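PDB 4MDY: periplasmic binding protein from Mycobacterium smegmatis, which probably captures an iron-bearing solute outside the membrane and delivers it to an ABC transporter, as in other family-8 bacterial solute-binding proteins. Local coordinates for residues A[34-39]-A[100-105]; A[39-44]-A[271-276]; A[64-69]-A[263-268]; A[129-134]-A[195-200]. All blocks are in the same frame, centred on the assembly; numbering follows the deposited sequence.

Contact 1 (A[34-39]-A[100-105]); sequences VSAGLT and IVATNA
Val-34 and Ser-35 run parallel to Ile-100 and Val-101, and two backbone bonds fix the register: Val-101 N to Val-34 O, and Ala-36 N to Val-101 O, each 2.8 Å long. Both chains then leave strand geometry without parting. Leu-38 N donates to Asn-104 O over 2.9 Å, and Gly-37 CA packs 3.2 Å from that same carbonyl oxygen, so the two loops meet backbone to backbone. Among the side chains Asn-104 does most of the work. With CG anti to its N (chi1 -168°) the amide swings across to 34-39, where ND2 donates to Thr-39 OG1 at 2.8 Å; the hydroxyl lies within 8° of the amide plane. Asn-104 OD1 receives Phe-131 N, and together the bonds at ND2 and OD1 fix the amide's rotation. Thr-39 OG1 has a second partner in Gln-137 NE2. Nearer the strands, Ala-36 CB rests on Ile-100 CG2 (4.1 Å) and on Ala-102 CB (4.0 Å). Strand 33-35 is flanked by 99-102, with 121-123 beyond it, and Ser-35 also bonds to Ala-53 through the backbone. Helix 40-46 packs on Ser-35 and Val-101, and helix 134-144 adds Ile-141 against Val-101.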
loop_
_atom_site.group_PDB
_atom_site.type_symbol
_atom_site.label_atom_id
_atom_site.label_comp_id
_atom_site.label_asym_id
_atom_site.label_seq_id
_atom_site.Cartn_x
_atom_site.Cartn_y
_atom_site.Cartn_z
ATOM N N VAL A 34 3.668 -1.085 -18.624
ATOM C CA VAL A 34 4.185 -2.072 -17.693
ATOM C C VAL A 34 4.224 -1.499 -16.275
ATOM O O VAL A 34 4.826 -0.446 -16.034
ATOM C CB VAL A 34 5.597 -2.510 -18.099
ATOM C CG1 VAL A 34 6.289 -3.237 -16.961
ATOM C CG2 VAL A 34 5.537 -3.369 -19.352
ATOM N N SER A 35 3.582 -2.211 -15.347
ATOM C CA SER A 35 3.677 -1.919 -13.926
ATOM C C SER A 35 4.800 -2.765 -13.326
ATOM O O SER A 35 4.649 -3.986 -13.120
ATOM C CB SER A 35 2.356 -2.211 -13.225
ATOM O OG SER A 35 2.417 -1.813 -11.866
ATOM N N ALA A 36 5.930 -2.115 -13.054
ATOM C CA ALA A 36 7.151 -2.807 -12.664
ATOM C C ALA A 36 7.393 -2.850 -11.140
ATOM O O ALA A 36 8.315 -3.536 -10.674
ATOM C CB ALA A 36 8.347 -2.188 -13.382
ATOM N N GLY A 37 6.563 -2.149 -10.370
ATOM C CA GLY A 37 6.669 -2.169 -8.912
ATOM C C GLY A 37 5.544 -2.922 -8.223
ATOM O O GLY A 37 4.706 -3.540 -8.866
ATOM N N LEU A 38 5.510 -2.824 -6.903
ATOM C CA LEU A 38 4.674 -3.681 -6.079
ATOM C C LEU A 38 3.211 -3.270 -5.958
ATOM O O LEU A 38 2.380 -4.111 -5.620
ATOM C CB LEU A 38 5.296 -3.800 -4.679
ATOM C CG LEU A 38 6.707 -4.406 -4.663
ATOM C CD1 LEU A 38 7.290 -4.415 -3.260
ATOM C CD2 LEU A 38 6.694 -5.821 -5.244
ATOM N N THR A 39 2.882 -2.003 -6.226
ATOM C CA THR A 39 1.514 -1.508 -5.982
ATOM C C THR A 39 0.923 -0.608 -7.082
ATOM O O THR A 39 -0.253 -0.242 -7.007
ATOM C CB THR A 39 1.454 -0.718 -4.653
ATOM O OG1 THR A 39 2.405 0.350 -4.696
ATOM C CG2 THR A 39 1.751 -1.612 -3.451
ATOM N N ILE A 100 6.878 2.547 -18.738
ATOM C CA ILE A 100 7.239 1.679 -17.636
ATOM C C ILE A 100 7.061 2.459 -16.345
ATOM O O ILE A 100 7.722 3.478 -16.135
ATOM C CB ILE A 100 8.690 1.174 -17.759
ATOM C CG1 ILE A 100 8.867 0.380 -19.062
ATOM C CG2 ILE A 100 9.054 0.288 -16.575
ATOM C CD1 ILE A 100 10.314 0.165 -19.454
ATOM N N VAL A 101 6.171 1.982 -15.486
ATOM C CA VAL A 101 5.944 2.603 -14.200
ATOM C C VAL A 101 6.688 1.821 -13.127
ATOM O O VAL A 101 6.395 0.637 -12.881
ATOM C CB VAL A 101 4.444 2.684 -13.876
ATOM C CG1 VAL A 101 4.232 3.381 -12.548
ATOM C CG2 VAL A 101 3.705 3.426 -14.978
ATOM N N ALA A 102 7.660 2.490 -12.500
ATOM C CA ALA A 102 8.510 1.862 -11.501
ATOM C C ALA A 102 8.792 2.802 -10.332
ATOM O O ALA A 102 9.939 3.156 -10.052
ATOM C CB ALA A 102 9.805 1.372 -12.135
ATOM N N THR A 103 7.729 3.188 -9.636
ATOM C CA THR A 103 7.843 4.088 -8.497
ATOM C C THR A 103 8.045 3.318 -7.192
ATOM O O THR A 103 8.554 3.872 -6.224
ATOM C CB THR A 103 6.591 4.983 -8.370
ATOM O OG1 THR A 103 5.432 4.165 -8.175
ATOM C CG2 THR A 103 6.402 5.818 -9.611
ATOM N N ASN A 104 7.675 2.034 -7.188
ATOM C CA ASN A 104 7.716 1.194 -5.994
ATOM C C ASN A 104 8.368 -0.148 -6.329
ATOM O O ASN A 104 7.793 -1.212 -6.093
ATOM C CB ASN A 104 6.287 0.989 -5.478
ATOM C CG ASN A 104 6.231 0.370 -4.090
ATOM O OD1 ASN A 104 7.233 0.271 -3.384
ATOM N ND2 ASN A 104 5.040 -0.031 -3.684
ATOM N N ALA A 105 9.573 -0.064 -6.884
ATOM C CA ALA A 105 10.261 -1.203 -7.489
ATOM C C ALA A 105 11.736 -1.350 -7.063
ATOM O O ALA A 105 12.435 -2.240 -7.556
ATOM C CB ALA A 105 10.168 -1.078 -9.004
#

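Contact 2 (A[39-44]-A[271-276]); sequences TEQDDL and IAFASP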
loop_
_atom_site.group_PDB
_atom_site.type_symbol
_atom_site.label_atom_id
_atom_site.label_comp_id
_atom_site.label_asym_id
_atom_site.label_seq_id
_atom_site.Cartn_x
_atom_site.Cartn_y
_atom_site.Cartn_z
ATOM N N THR A 39 2.882 -2.003 -6.226
ATOM C CA THR A 39 1.514 -1.508 -5.982
ATOM C C THR A 39 0.923 -0.608 -7.082
ATOM O O THR A 39 -0.253 -0.242 -7.007
ATOM C CB THR A 39 1.454 -0.718 -4.653
ATOM O OG1 THR A 39 2.405 0.350 -4.696
ATOM C CG2 THR A 39 1.751 -1.612 -3.451
ATOM N N GLU A 40 1.711 -0.267 -8.101
ATOM C CA GLU A 40 1.321 0.734 -9.101
ATOM C C GLU A 40 0.105 0.344 -9.935
ATOM O O GLU A 40 -0.571 1.221 -10.496
ATOM C CB GLU A 40 2.493 1.060 -10.036
ATOM C CG GLU A 40 3.663 1.749 -9.354
ATOM C CD GLU A 40 4.766 0.794 -8.957
ATOM O OE1 GLU A 40 4.445 -0.228 -8.326
ATOM O OE2 GLU A 40 5.948 1.071 -9.269
ATOM N N GLN A 41 -0.174 -0.957 -10.033
ATOM C CA GLN A 41 -1.318 -1.409 -10.806
ATOM C C GLN A 41 -2.619 -0.802 -10.297
ATOM O O GLN A 41 -3.519 -0.569 -11.083
ATOM C CB GLN A 41 -1.412 -2.945 -10.876
ATOM C CG GLN A 41 -1.808 -3.667 -9.595
ATOM C CD GLN A 41 -0.622 -4.077 -8.746
ATOM O OE1 GLN A 41 0.424 -3.415 -8.741
ATOM N NE2 GLN A 41 -0.779 -5.167 -8.011
ATOM N N ASP A 42 -2.714 -0.540 -8.995
ATOM C CA ASP A 42 -3.930 0.051 -8.435
ATOM C C ASP A 42 -4.092 1.506 -8.874
ATOM O O ASP A 42 -5.203 1.961 -9.108
ATOM C CB ASP A 42 -3.940 -0.036 -6.910
ATOM C CG ASP A 42 -4.287 -1.430 -6.390
ATOM O OD1 ASP A 42 -4.309 -2.412 -7.172
ATOM O OD2 ASP A 42 -4.534 -1.535 -5.170
ATOM N N ASP A 43 -2.991 2.237 -8.994
ATOM C CA ASP A 43 -3.075 3.622 -9.484
ATOM C C ASP A 43 -3.530 3.616 -10.941
ATOM O O ASP A 43 -4.437 4.352 -11.319
ATOM C CB ASP A 43 -1.727 4.340 -9.364
ATOM C CG ASP A 43 -1.216 4.394 -7.934
ATOM O OD1 ASP A 43 -1.725 5.213 -7.130
ATOM O OD2 ASP A 43 -0.291 3.615 -7.621
ATOM N N LEU A 44 -2.911 2.755 -11.750
ATOM C CA LEU A 44 -3.250 2.655 -13.173
ATOM C C LEU A 44 -4.714 2.249 -13.382
ATOM O O LEU A 44 -5.474 2.920 -14.095
ATOM C CB LEU A 44 -2.292 1.669 -13.864
ATOM C CG LEU A 44 -0.855 2.212 -13.932
ATOM C CD1 LEU A 44 0.172 1.125 -14.210
ATOM C CD2 LEU A 44 -0.745 3.325 -14.972
ATOM N N ILE A 271 -4.669 -2.520 3.452
ATOM C CA ILE A 271 -3.762 -1.654 4.218
ATOM C C ILE A 271 -2.361 -1.608 3.596
ATOM O O ILE A 271 -1.780 -0.533 3.441
ATOM C CB ILE A 271 -3.674 -2.106 5.687
ATOM C CG1 ILE A 271 -5.019 -1.886 6.376
ATOM C CG2 ILE A 271 -2.568 -1.362 6.430
ATOM C CD1 ILE A 271 -5.198 -2.671 7.660
ATOM N N ALA A 272 -1.838 -2.777 3.230
ATOM C CA ALA A 272 -0.519 -2.893 2.622
ATOM C C ALA A 272 -0.410 -2.122 1.317
ATOM O O ALA A 272 0.566 -1.413 1.099
ATOM C CB ALA A 272 -0.171 -4.355 2.380
ATOM N N PHE A 273 -1.408 -2.263 0.452
ATOM C CA PHE A 273 -1.381 -1.604 -0.850
ATOM C C PHE A 273 -1.555 -0.087 -0.762
ATOM O O PHE A 273 -0.991 0.649 -1.581
ATOM C CB PHE A 273 -2.430 -2.204 -1.774
ATOM C CG PHE A 273 -1.905 -3.330 -2.606
ATOM C CD1 PHE A 273 -1.642 -4.569 -2.034
ATOM C CD2 PHE A 273 -1.657 -3.147 -3.960
ATOM C CE1 PHE A 273 -1.145 -5.611 -2.806
ATOM C CE2 PHE A 273 -1.156 -4.180 -4.727
ATOM C CZ PHE A 273 -0.902 -5.410 -4.148
ATOM N N ALA A 274 -2.334 0.373 0.214
ATOM C CA ALA A 274 -2.490 1.811 0.466
ATOM C C ALA A 274 -2.668 2.584 -0.846
ATOM O O ALA A 274 -1.919 3.514 -1.143
ATOM C CB ALA A 274 -1.283 2.329 1.232
ATOM N N SER A 275 -3.652 2.170 -1.635
ATOM C CA SER A 275 -3.834 2.683 -2.985
ATOM C C SER A 275 -5.168 3.411 -3.141
ATOM O O SER A 275 -6.023 3.334 -2.263
ATOM C CB SER A 275 -3.760 1.518 -3.972
ATOM O OG SER A 275 -5.005 0.873 -4.086
ATOM N N PRO A 276 -5.359 4.117 -4.270
ATOM C CA PRO A 276 -6.653 4.758 -4.544
ATOM C C PRO A 276 -7.836 3.783 -4.566
ATOM O O PRO A 276 -8.972 4.177 -4.306
ATOM C CB PRO A 276 -6.448 5.370 -5.929
ATOM C CG PRO A 276 -4.991 5.643 -5.997
ATOM C CD PRO A 276 -4.329 4.525 -5.247
#
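Asp-42 and Ser-275 form the tight, polar part of this contact. Ser-275 OG donates to Asp-42 OD2 over 2.7 Å, using the anti lone pair of that oxygen, and the two CB atoms lie only 3.3 Å apart. Trp-68 NE1 bonds to the same OD2, and Ser-275 OG is also bonded to Ser-278 N, so this buried carboxylate oxygen is held by two donors and its serine partner is itself positioned by the backbone. Phe-273 is gripped from several directions. Thr-39 CG2 stands over one face, 4.2 Å from the ring centroid and 27° off its normal, a CH-pi contact. At the edge Gln-41 NE2 lies in the ring plane, 3.4 Å from Phe-273 CE2, with amide and ring at 90°; a bend at chi2 (-91°) turns the glutamine end toward the ring. Trp-57 and Trp-66 also meet this phenylalanine. The side at Asp-43 is held less firmly, though also buried: OD1 comes 3.3 Å from Pro-276 CD, a van der Waals contact, while OD2 bonds to Gln-137 NE2. Ala-274, with positive phi, ends helix 265-273. The contact joins helix 40-46, beside the sheet of strand 33-35, to helix 265-273 of the other sheet's lobe, consistent with the two-lobed binding-protein fold in which one long helix, here probably 148-168, links the lobes.

Contact 3 (A[64-69]-A[263-268]); sequences GVWPWA and TTKELA
Glu-266 packs against Pro-67 and Trp-68 where the two lobes of the binding-protein fold meet, the N-terminal turn of helix 265-273 facing the start of helix 67-73. Its CB stays clear of the other segment, but CG, placed anti to the backbone N (chi1 -154°), comes 3.9 Å from Trp-68 CZ3 and nearly as close to CE3. The extended chain then carries the carboxylate along the indole, the two planes only 15° apart and the side chains running in opposite directions. At the tip the oxygens divide: OE2 settles 3.6 Å from Pro-67 CB and 3.8 Å from Trp-68 CE3, whereas OE1 is bonded to Gln-285 NE2 of helix 279-294. Trp-68 is fixed at its other end by a bond from NE1 to Asp-42, and Trp-66 CB lies over one of its faces, 3.3 Å above the plane. Lys-265 crosses Trp-66 at about a right angle, CE lying 4.1 Å from CH2, before NZ reaches Gly-59 O. At the helix start Thr-264 OG1 caps Leu-267 N. The Lys-265 carbonyl meets Trp-66 at the ring edge, its O lying 3.6 Å from CZ3.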
loop_
_atom_site.group_PDB
_atom_site.type_symbol
_atom_site.label_atom_id
_atom_site.label_comp_id
_atom_site.label_asym_id
_atom_site.label_seq_id
_atom_site.Cartn_x
_atom_site.Cartn_y
_atom_site.Cartn_z
ATOM N N GLY A 64 -1.695 -10.943 -9.837
ATOM C CA GLY A 64 -1.188 -10.055 -8.784
ATOM C C GLY A 64 -2.138 -8.916 -8.456
ATOM O O GLY A 64 -1.771 -7.981 -7.740
ATOM N N VAL A 65 -3.361 -9.003 -8.972
ATOM C CA VAL A 65 -4.367 -7.960 -8.824
ATOM C C VAL A 65 -5.379 -8.427 -7.782
ATOM O O VAL A 65 -6.046 -9.449 -7.953
ATOM C CB VAL A 65 -5.065 -7.657 -10.163
ATOM C CG1 VAL A 65 -6.160 -6.609 -9.996
ATOM C CG2 VAL A 65 -4.052 -7.178 -11.187
ATOM N N TRP A 66 -5.476 -7.660 -6.706
ATOM C CA TRP A 66 -6.327 -8.003 -5.568
ATOM C C TRP A 66 -7.798 -7.692 -5.869
ATOM O O TRP A 66 -8.098 -6.970 -6.832
ATOM C CB TRP A 66 -5.829 -7.264 -4.313
ATOM C CG TRP A 66 -4.571 -7.875 -3.731
ATOM C CD1 TRP A 66 -3.342 -7.943 -4.323
ATOM C CD2 TRP A 66 -4.432 -8.507 -2.455
ATOM N NE1 TRP A 66 -2.450 -8.570 -3.497
ATOM C CE2 TRP A 66 -3.094 -8.926 -2.340
ATOM C CE3 TRP A 66 -5.310 -8.764 -1.399
ATOM C CZ2 TRP A 66 -2.611 -9.579 -1.203
ATOM C CZ3 TRP A 66 -4.827 -9.413 -0.275
ATOM C CH2 TRP A 66 -3.493 -9.803 -0.186
ATOM N N PRO A 67 -8.726 -8.244 -5.055
ATOM C CA PRO A 67 -10.153 -8.162 -5.378
ATOM C C PRO A 67 -10.695 -6.758 -5.661
ATOM O O PRO A 67 -11.576 -6.603 -6.490
ATOM C CB PRO A 67 -10.820 -8.765 -4.137
ATOM C CG PRO A 67 -9.819 -9.751 -3.637
ATOM C CD PRO A 67 -8.496 -9.066 -3.851
ATOM N N TRP A 68 -10.169 -5.747 -4.982
ATOM C CA TRP A 68 -10.652 -4.372 -5.166
ATOM C C TRP A 68 -10.267 -3.744 -6.514
ATOM O O TRP A 68 -10.742 -2.663 -6.842
ATOM C CB TRP A 68 -10.158 -3.485 -4.024
ATOM C CG TRP A 68 -8.682 -3.497 -3.890
ATOM C CD1 TRP A 68 -7.786 -2.823 -4.665
ATOM C CD2 TRP A 68 -7.910 -4.250 -2.948
ATOM N NE1 TRP A 68 -6.511 -3.096 -4.256
ATOM C CE2 TRP A 68 -6.555 -3.970 -3.205
ATOM C CE3 TRP A 68 -8.235 -5.134 -1.907
ATOM C CZ2 TRP A 68 -5.517 -4.533 -2.457
ATOM C CZ3 TRP A 68 -7.198 -5.687 -1.157
ATOM C CH2 TRP A 68 -5.859 -5.383 -1.440
ATOM N N ALA A 69 -9.395 -4.398 -7.280
ATOM C CA ALA A 69 -9.026 -3.909 -8.605
ATOM C C ALA A 69 -9.398 -4.868 -9.748
ATOM O O ALA A 69 -9.119 -4.573 -10.911
ATOM C CB ALA A 69 -7.544 -3.589 -8.647
ATOM N N THR A 263 -7.024 -8.687 11.300
ATOM C CA THR A 263 -7.596 -8.386 10.000
ATOM C C THR A 263 -7.852 -9.659 9.207
ATOM O O THR A 263 -7.172 -10.675 9.385
ATOM C CB THR A 263 -6.672 -7.485 9.161
ATOM O OG1 THR A 263 -5.420 -8.154 8.944
ATOM C CG2 THR A 263 -6.444 -6.141 9.857
ATOM N N THR A 264 -8.838 -9.583 8.324
ATOM C CA THR A 264 -8.973 -10.557 7.256
ATOM C C THR A 264 -7.819 -10.370 6.278
ATOM O O THR A 264 -7.156 -9.323 6.263
ATOM C CB THR A 264 -10.285 -10.376 6.478
ATOM O OG1 THR A 264 -10.331 -9.062 5.903
ATOM C CG2 THR A 264 -11.495 -10.592 7.383
ATOM N N LYS A 265 -7.579 -11.372 5.446
ATOM C CA LYS A 265 -6.571 -11.245 4.400
ATOM C C LYS A 265 -6.808 -10.009 3.520
ATOM O O LYS A 265 -5.859 -9.293 3.180
ATOM C CB LYS A 265 -6.545 -12.485 3.515
ATOM C CG LYS A 265 -5.414 -12.469 2.502
ATOM C CD LYS A 265 -5.619 -13.513 1.431
ATOM C CE LYS A 265 -4.367 -13.723 0.611
ATOM N NZ LYS A 265 -4.648 -14.706 -0.462
ATOM N N GLU A 266 -8.063 -9.761 3.150
ATOM C CA GLU A 266 -8.356 -8.658 2.234
ATOM C C GLU A 266 -8.073 -7.317 2.898
ATOM O O GLU A 266 -7.528 -6.418 2.268
ATOM C CB GLU A 266 -9.797 -8.696 1.706
ATOM C CG GLU A 266 -9.909 -8.002 0.352
ATOM C CD GLU A 266 -11.307 -7.556 -0.017
ATOM O OE1 GLU A 266 -12.261 -7.825 0.749
ATOM O OE2 GLU A 266 -11.444 -6.928 -1.091
ATOM N N LEU A 267 -8.414 -7.190 4.173
ATOM C CA LEU A 267 -8.166 -5.938 4.874
ATOM C C LEU A 267 -6.665 -5.743 5.089
ATOM O O LEU A 267 -6.159 -4.634 4.918
ATOM C CB LEU A 267 -8.949 -5.870 6.184
ATOM C CG LEU A 267 -8.754 -4.597 7.009
ATOM C CD1 LEU A 267 -8.951 -3.338 6.166
ATOM C CD2 LEU A 267 -9.708 -4.596 8.191
ATOM N N ALA A 268 -5.948 -6.818 5.427
ATOM C CA ALA A 268 -4.495 -6.750 5.542
ATOM C C ALA A 268 -3.897 -6.317 4.215
ATOM O O ALA A 268 -3.027 -5.453 4.171
ATOM C CB ALA A 268 -3.908 -8.094 5.965
#

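Contact 4 (A[129-134]-A[195-200]); sequences AFFEPW and GWRTDF
Trp-196 lies with one indole face against the backbone of Pro-133 and Trp-134. Pro-133 CA sits 3.5 Å from the centroid of the five-membered ring and just 3° off its normal, a CH-pi contact, and Trp-134 N lies over the same face. On the opposite face the tryptophan's own neighbour, Arg-197, places CG 3.6 Å above the ring centre, so the indole is sandwiched. Its edge is used as well: NE1 donates to Phe-131 O at 3.0 Å, the acceptor lying close to the ring plane, although the donor stands above the carbonyl plane rather than on a lone pair. In the two-lobed binding-protein fold, 129-134 belongs to the first lobe and 195-200 to the second, so the contact spans the cleft. A PEG molecule, probably from the crystallisation liquor, has its nearest atom about 4 Å from the Arg-197 side chain; such molecules often mark pockets. The guanidinium presents its edge to Phe-131, with Arg-197 NH1 3.2 Å from Phe-131 CD1 and the two planes 71° apart, while Trp-196 CH2 lies over its centre and NH2 bonds to Ala-272 O. Trp-134 meets the Trp-196 six-membered ring with the planes inclined at 44°; Trp-134 CD1 touches Trp-196 CZ3 at 3.6 Å, and the Trp-134 ring also packs edge-to-face with Tyr-279.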
loop_
_atom_site.group_PDB
_atom_site.type_symbol
_atom_site.label_atom_id
_atom_site.label_comp_id
_atom_site.label_asym_id
_atom_site.label_seq_id
_atom_site.Cartn_x
_atom_site.Cartn_y
_atom_site.Cartn_z
ATOM N N ALA A 129 12.951 4.372 -2.562
ATOM C CA ALA A 129 12.871 3.570 -3.782
ATOM C C ALA A 129 11.760 2.532 -3.689
ATOM O O ALA A 129 11.296 2.025 -4.707
ATOM C CB ALA A 129 14.209 2.903 -4.051
ATOM N N PHE A 130 11.366 2.224 -2.455
ATOM C CA PHE A 130 10.177 1.440 -2.149
ATOM C C PHE A 130 9.270 2.243 -1.219
ATOM O O PHE A 130 9.745 2.947 -0.329
ATOM C CB PHE A 130 10.548 0.143 -1.434
ATOM C CG PHE A 130 10.998 -0.969 -2.347
ATOM C CD1 PHE A 130 10.098 -1.592 -3.200
ATOM C CD2 PHE A 130 12.309 -1.426 -2.312
ATOM C CE1 PHE A 130 10.498 -2.626 -4.018
ATOM C CE2 PHE A 130 12.721 -2.464 -3.132
ATOM C CZ PHE A 130 11.812 -3.067 -3.983
ATOM N N PHE A 131 7.967 2.106 -1.418
ATOM C CA PHE A 131 6.958 2.615 -0.490
ATOM C C PHE A 131 7.087 4.107 -0.177
ATOM O O PHE A 131 6.985 4.514 0.974
ATOM C CB PHE A 131 6.948 1.772 0.791
ATOM C CG PHE A 131 6.766 0.302 0.531
ATOM C CD1 PHE A 131 5.643 -0.158 -0.139
ATOM C CD2 PHE A 131 7.722 -0.618 0.934
ATOM C CE1 PHE A 131 5.469 -1.507 -0.396
ATOM C CE2 PHE A 131 7.555 -1.969 0.677
ATOM C CZ PHE A 131 6.429 -2.412 0.012
ATOM N N GLU A 132 7.304 4.912 -1.213
ATOM C CA GLU A 132 7.167 6.367 -1.095
ATOM C C GLU A 132 5.701 6.706 -0.805
ATOM O O GLU A 132 4.810 5.891 -1.077
ATOM C CB GLU A 132 7.630 7.066 -2.378
ATOM C CG GLU A 132 6.700 6.893 -3.575
ATOM C CD GLU A 132 7.115 7.691 -4.796
ATOM O OE1 GLU A 132 8.062 8.504 -4.725
ATOM O OE2 GLU A 132 6.469 7.503 -5.840
ATOM N N PRO A 133 5.434 7.903 -0.251
ATOM C CA PRO A 133 4.050 8.278 0.054
ATOM C C PRO A 133 3.064 7.958 -1.085
ATOM O O PRO A 133 3.310 8.307 -2.240
ATOM C CB PRO A 133 4.149 9.790 0.303
ATOM C CG PRO A 133 5.510 9.961 0.876
ATOM C CD PRO A 133 6.385 8.941 0.183
ATOM N N TRP A 134 1.966 7.281 -0.754
ATOM C CA TRP A 134 0.995 6.845 -1.769
ATOM C C TRP A 134 0.504 7.990 -2.648
ATOM O O TRP A 134 0.299 7.815 -3.835
ATOM C CB TRP A 134 -0.190 6.077 -1.142
ATOM C CG TRP A 134 -1.242 6.903 -0.475
ATOM C CD1 TRP A 134 -1.216 7.388 0.803
ATOM C CD2 TRP A 134 -2.477 7.343 -1.045
ATOM N NE1 TRP A 134 -2.360 8.104 1.064
ATOM C CE2 TRP A 134 -3.152 8.095 -0.051
ATOM C CE3 TRP A 134 -3.081 7.182 -2.296
ATOM C CZ2 TRP A 134 -4.402 8.682 -0.273
ATOM C CZ3 TRP A 134 -4.325 7.757 -2.514
ATOM C CH2 TRP A 134 -4.972 8.503 -1.502
ATOM N N GLY A 195 4.001 7.816 10.328
ATOM C CA GLY A 195 4.483 8.280 9.036
ATOM C C GLY A 195 3.320 8.264 8.067
ATOM O O GLY A 195 2.157 8.126 8.475
ATOM N N TRP A 196 3.607 8.395 6.780
ATOM C CA TRP A 196 2.528 8.451 5.808
ATOM C C TRP A 196 1.608 7.230 5.892
ATOM O O TRP A 196 0.403 7.361 5.712
ATOM C CB TRP A 196 3.047 8.655 4.385
ATOM C CG TRP A 196 3.619 7.462 3.676
ATOM C CD1 TRP A 196 4.938 7.194 3.472
ATOM C CD2 TRP A 196 2.891 6.415 3.005
ATOM N NE1 TRP A 196 5.080 6.038 2.733
ATOM C CE2 TRP A 196 3.840 5.545 2.432
ATOM C CE3 TRP A 196 1.536 6.131 2.837
ATOM C CZ2 TRP A 196 3.474 4.403 1.709
ATOM C CZ3 TRP A 196 1.169 5.002 2.113
ATOM C CH2 TRP A 196 2.137 4.148 1.566
ATOM N N ARG A 197 2.177 6.067 6.193
ATOM C CA ARG A 197 1.395 4.831 6.294
ATOM C C ARG A 197 0.369 4.816 7.422
ATOM O O ARG A 197 -0.599 4.064 7.353
ATOM C CB ARG A 197 2.307 3.628 6.458
ATOM C CG ARG A 197 3.023 3.227 5.185
ATOM C CD ARG A 197 3.493 1.783 5.278
ATOM N NE ARG A 197 3.758 1.235 3.958
ATOM C CZ ARG A 197 2.872 0.612 3.174
ATOM N NH1 ARG A 197 3.268 0.170 1.994
ATOM N NH2 ARG A 197 1.612 0.409 3.544
ATOM N N THR A 198 0.577 5.621 8.458
ATOM C CA THR A 198 -0.399 5.701 9.554
ATOM C C THR A 198 -1.349 6.897 9.418
ATOM O O THR A 198 -2.242 7.065 10.244
ATOM C CB THR A 198 0.292 5.749 10.933
ATOM O OG1 THR A 198 1.165 6.884 11.013
ATOM C CG2 THR A 198 1.102 4.476 11.170
ATOM N N ASP A 199 -1.173 7.719 8.382
ATOM C CA ASP A 199 -2.018 8.910 8.211
ATOM C C ASP A 199 -3.503 8.567 8.209
ATOM O O ASP A 199 -4.311 9.292 8.795
ATOM C CB ASP A 199 -1.679 9.675 6.924
ATOM C CG ASP A 199 -0.425 10.527 7.050
ATOM O OD1 ASP A 199 0.026 10.795 8.186
ATOM O OD2 ASP A 199 0.107 10.938 5.997
ATOM N N PHE A 200 -3.868 7.467 7.561
ATOM C CA PHE A 200 -5.269 7.082 7.492
ATOM C C PHE A 200 -5.877 6.876 8.880
ATOM O O PHE A 200 -7.039 7.183 9.077
ATOM C CB PHE A 200 -5.484 5.853 6.598
ATOM C CG PHE A 200 -5.118 4.545 7.231
ATOM C CD1 PHE A 200 -3.805 4.085 7.218
ATOM C CD2 PHE A 200 -6.095 3.746 7.805
ATOM C CE1 PHE A 200 -3.478 2.864 7.787
ATOM C CE2 PHE A 200 -5.774 2.519 8.364
ATOM C CZ PHE A 200 -4.466 2.077 8.356
#

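How the contacts relate
Contact 1 is buried sheet pairing within one lobe, held mainly by backbone bonds, whereas contacts 2, 3 and 4 join the lobes largely through side chains, in contacts 3 and 4 partly against backbone. Contact 2, about 5 Å from the chain centre, is wholly buried and mixes a carboxylate bond with aromatic packing. Contact 3, partly buried, uses the other end of the same helix 265-273 and packs two indoles against a glutamate chain, its carboxylate and helix carbonyls; Asp-42 and Trp-68 connect the two. Contact 4 lies at the surface, dominated by one tryptophan. Thr-39 is shared by contacts 1 and 2, Asn-104 ties contact 1 to contact 4, and Arg-197 joins contact 4 to contact 2.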